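Local coordinates for superoxide dismutase (Candida albicans, PDB 4GUN), which probably destroys superoxide radicals as a manganese-dependent dismutase, converting superoxide to hydrogen peroxide and oxygen, at residues K96-D99 / A103-K106. The protein carries 2 engineered substitutions. Sequence-based numbering, arbitrary orientation.
Sequences KHPD and ALGK. With SO4 (sulfate ion), chain R.
G105 and D99 meet backbone to backbone: the bare CA of the glycine sits against the carbonyl of D99, in a CH···O contact of 3.4 Å from G105 CA to D99 O, nearly straight at 163°. With no side chain at G105, the first turn of the helix can lie close to the loop, and the CA atoms of D99 and G105 are just 5.5 Å apart. The same carbonyl accepts a hydrogen bond from the hydroxyl of S102, which in turn accepts one from G105 N, tying the loop to the opening turn of the helix.

The apolar part pairs L104 with P98, whose CB points toward the helix. L104 CB is 5.4 Å from P98 CB, too far to touch the ring. CG stands anti to the backbone N (chi1 173°), and here the side chain forks. CD2 extends the line from CA through CB and CG and arrives at the proline ring, 4.4 Å from P98 CB, a loose apolar touch; CD1 turns off from that line (chi2 65°) and stays farther from the ring.

A sulfate, probably from the crystallisation liquor, sits at the start of the helix. A103 N donates to sulfate O2 at 2.6 Å, nearly straight, and the partial positive charge of the helix start may favour the anion. The D99 carboxylate is hydrogen-bonded to S101, OD1 to its OG.

The contact lies well away from the manganese site, at the point where the loop that follows helix 60-85 runs into helix 103-112. Helix 197-205 backs the join: E201 packs on P98 and its OE2 accepts a hydrogen bond from D99 N, with W197 also against P98, A200 against L104 and Y204 against A103, while V115 of helix 115-127 also touches P98.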
ATOM      1  N   LYS A  96     -17.425 -31.581   4.056  1.00 10.98           N
ATOM      2  CA  LYS A  96     -17.444 -32.636   3.024  1.00 11.09           C
ATOM      3  C   LYS A  96     -16.690 -32.153   1.798  1.00 14.66           C
ATOM      4  O   LYS A  96     -17.043 -31.121   1.230  1.00 14.08           O
ATOM      5  CB  LYS A  96     -18.870 -33.096   2.672  1.00 14.74           C
ATOM      6  N   HIS A  97     -15.604 -32.858   1.434  1.00 12.38           N
ATOM      7  CA  HIS A  97     -14.761 -32.485   0.298  1.00 12.12           C
ATOM      8  C   HIS A  97     -15.555 -32.432  -1.013  1.00 16.21           C
ATOM      9  O   HIS A  97     -16.596 -33.097  -1.104  1.00 15.04           O
ATOM     10  CB  HIS A  97     -13.544 -33.406   0.206  1.00 12.94           C
ATOM     11  CG  HIS A  97     -12.504 -33.154   1.256  1.00 16.13           C
ATOM     12  ND1 HIS A  97     -11.380 -33.966   1.361  1.00 18.03           N
ATOM     13  CD2 HIS A  97     -12.442 -32.195   2.214  1.00 18.13           C
ATOM     14  CE1 HIS A  97     -10.678 -33.485   2.374  1.00 18.01           C
ATOM     15  NE2 HIS A  97     -11.276 -32.420   2.924  1.00 18.55           N
ATOM     16  N   PRO A  98     -15.166 -31.597  -2.011  1.00 14.54           N
ATOM     17  CA  PRO A  98     -15.990 -31.519  -3.230  1.00 14.46           C
ATOM     18  C   PRO A  98     -15.942 -32.800  -4.070  1.00 17.79           C
ATOM     19  O   PRO A  98     -14.962 -33.559  -4.011  1.00 14.90           O
ATOM     20  CB  PRO A  98     -15.460 -30.273  -3.955  1.00 15.89           C
ATOM     21  CG  PRO A  98     -14.104 -30.074  -3.450  1.00 20.04           C
ATOM     22  CD  PRO A  98     -13.997 -30.690  -2.087  1.00 15.66           C
ATOM     23  N   ASP A  99     -17.033 -33.062  -4.808  1.00 14.50           N
ATOM     24  CA  ASP A  99     -17.149 -34.233  -5.676  1.00 14.47           C
ATOM     25  C   ASP A  99     -16.078 -34.114  -6.766  1.00 16.57           C
ATOM     26  O   ASP A  99     -16.002 -33.077  -7.428  1.00 15.83           O
ATOM     27  CB  ASP A  99     -18.574 -34.334  -6.259  1.00 16.92           C
ATOM     28  CG  ASP A  99     -18.778 -35.416  -7.311  1.00 28.69           C
ATOM     29  OD1 ASP A  99     -19.630 -35.222  -8.201  1.00 28.91           O
ATOM     30  OD2 ASP A  99     -18.070 -36.443  -7.255  1.00 35.70           O
ATOM     31  N   ALA A 103     -16.766 -29.928 -11.959  1.00 12.22           N
ATOM     32  CA  ALA A 103     -15.756 -29.072 -12.622  1.00 12.23           C
ATOM     33  C   ALA A 103     -14.681 -28.575 -11.652  1.00 12.21           C
ATOM     34  O   ALA A 103     -13.487 -28.653 -11.968  1.00 11.45           O
ATOM     35  CB  ALA A 103     -16.424 -27.905 -13.351  1.00 13.19           C
ATOM     36  N   LEU A 104     -15.089 -28.142 -10.437  1.00  8.55           N
ATOM     37  CA  LEU A 104     -14.148 -27.693  -9.404  1.00  7.47           C
ATOM     38  C   LEU A 104     -13.280 -28.856  -8.915  1.00 12.54           C
ATOM     39  O   LEU A 104     -12.066 -28.702  -8.840  1.00 13.03           O
ATOM     40  CB  LEU A 104     -14.877 -27.023  -8.207  1.00  6.83           C
ATOM     41  CG  LEU A 104     -13.972 -26.680  -7.004  1.00 10.77           C
ATOM     42  CD1 LEU A 104     -12.930 -25.618  -7.342  1.00  9.48           C
ATOM     43  CD2 LEU A 104     -14.773 -26.341  -5.765  1.00 10.08           C
ATOM     44  N   GLY A 105     -13.913 -29.985  -8.577  1.00 10.04           N
ATOM     45  CA  GLY A 105     -13.247 -31.193  -8.087  1.00  9.94           C
ATOM     46  C   GLY A 105     -12.227 -31.735  -9.063  1.00 13.27           C
ATOM     47  O   GLY A 105     -11.145 -32.163  -8.659  1.00 12.35           O
ATOM     48  N   LYS A 106     -12.562 -31.692 -10.354  1.00 10.96           N
ATOM     49  CA  LYS A 106     -11.688 -32.099 -11.460  1.00 10.25           C
ATOM     50  C   LYS A 106     -10.486 -31.148 -11.528  1.00 12.55           C
ATOM     51  O   LYS A 106      -9.361 -31.610 -11.710  1.00 13.28           O
ATOM     52  CB  LYS A 106     -12.447 -32.043 -12.808  1.00 11.62           C
ATOM     53  CG  LYS A 106     -13.146 -33.344 -13.183  1.00 24.91           C
ATOM     54  CD  LYS A 106     -13.282 -33.516 -14.705  1.00 32.87           C
ATOM     55  CE  LYS A 106     -14.508 -32.849 -15.275  1.00 36.90           C
ATOM     56  NZ  LYS A 106     -14.568 -32.987 -16.753  1.00 45.90           N
TER
HETATM   57  S   SO4 R 302     -20.722 -29.148 -12.085  1.00 49.32           S
HETATM   58  O1  SO4 R 302     -21.302 -28.614 -13.317  1.00 49.99           O
HETATM   59  O2  SO4 R 302     -19.279 -29.182 -12.232  1.00 47.14           O
HETATM   60  O3  SO4 R 302     -21.095 -28.303 -10.946  1.00 50.59           O
HETATM   61  O4  SO4 R 302     -21.211 -30.505 -11.836  1.00 51.07           O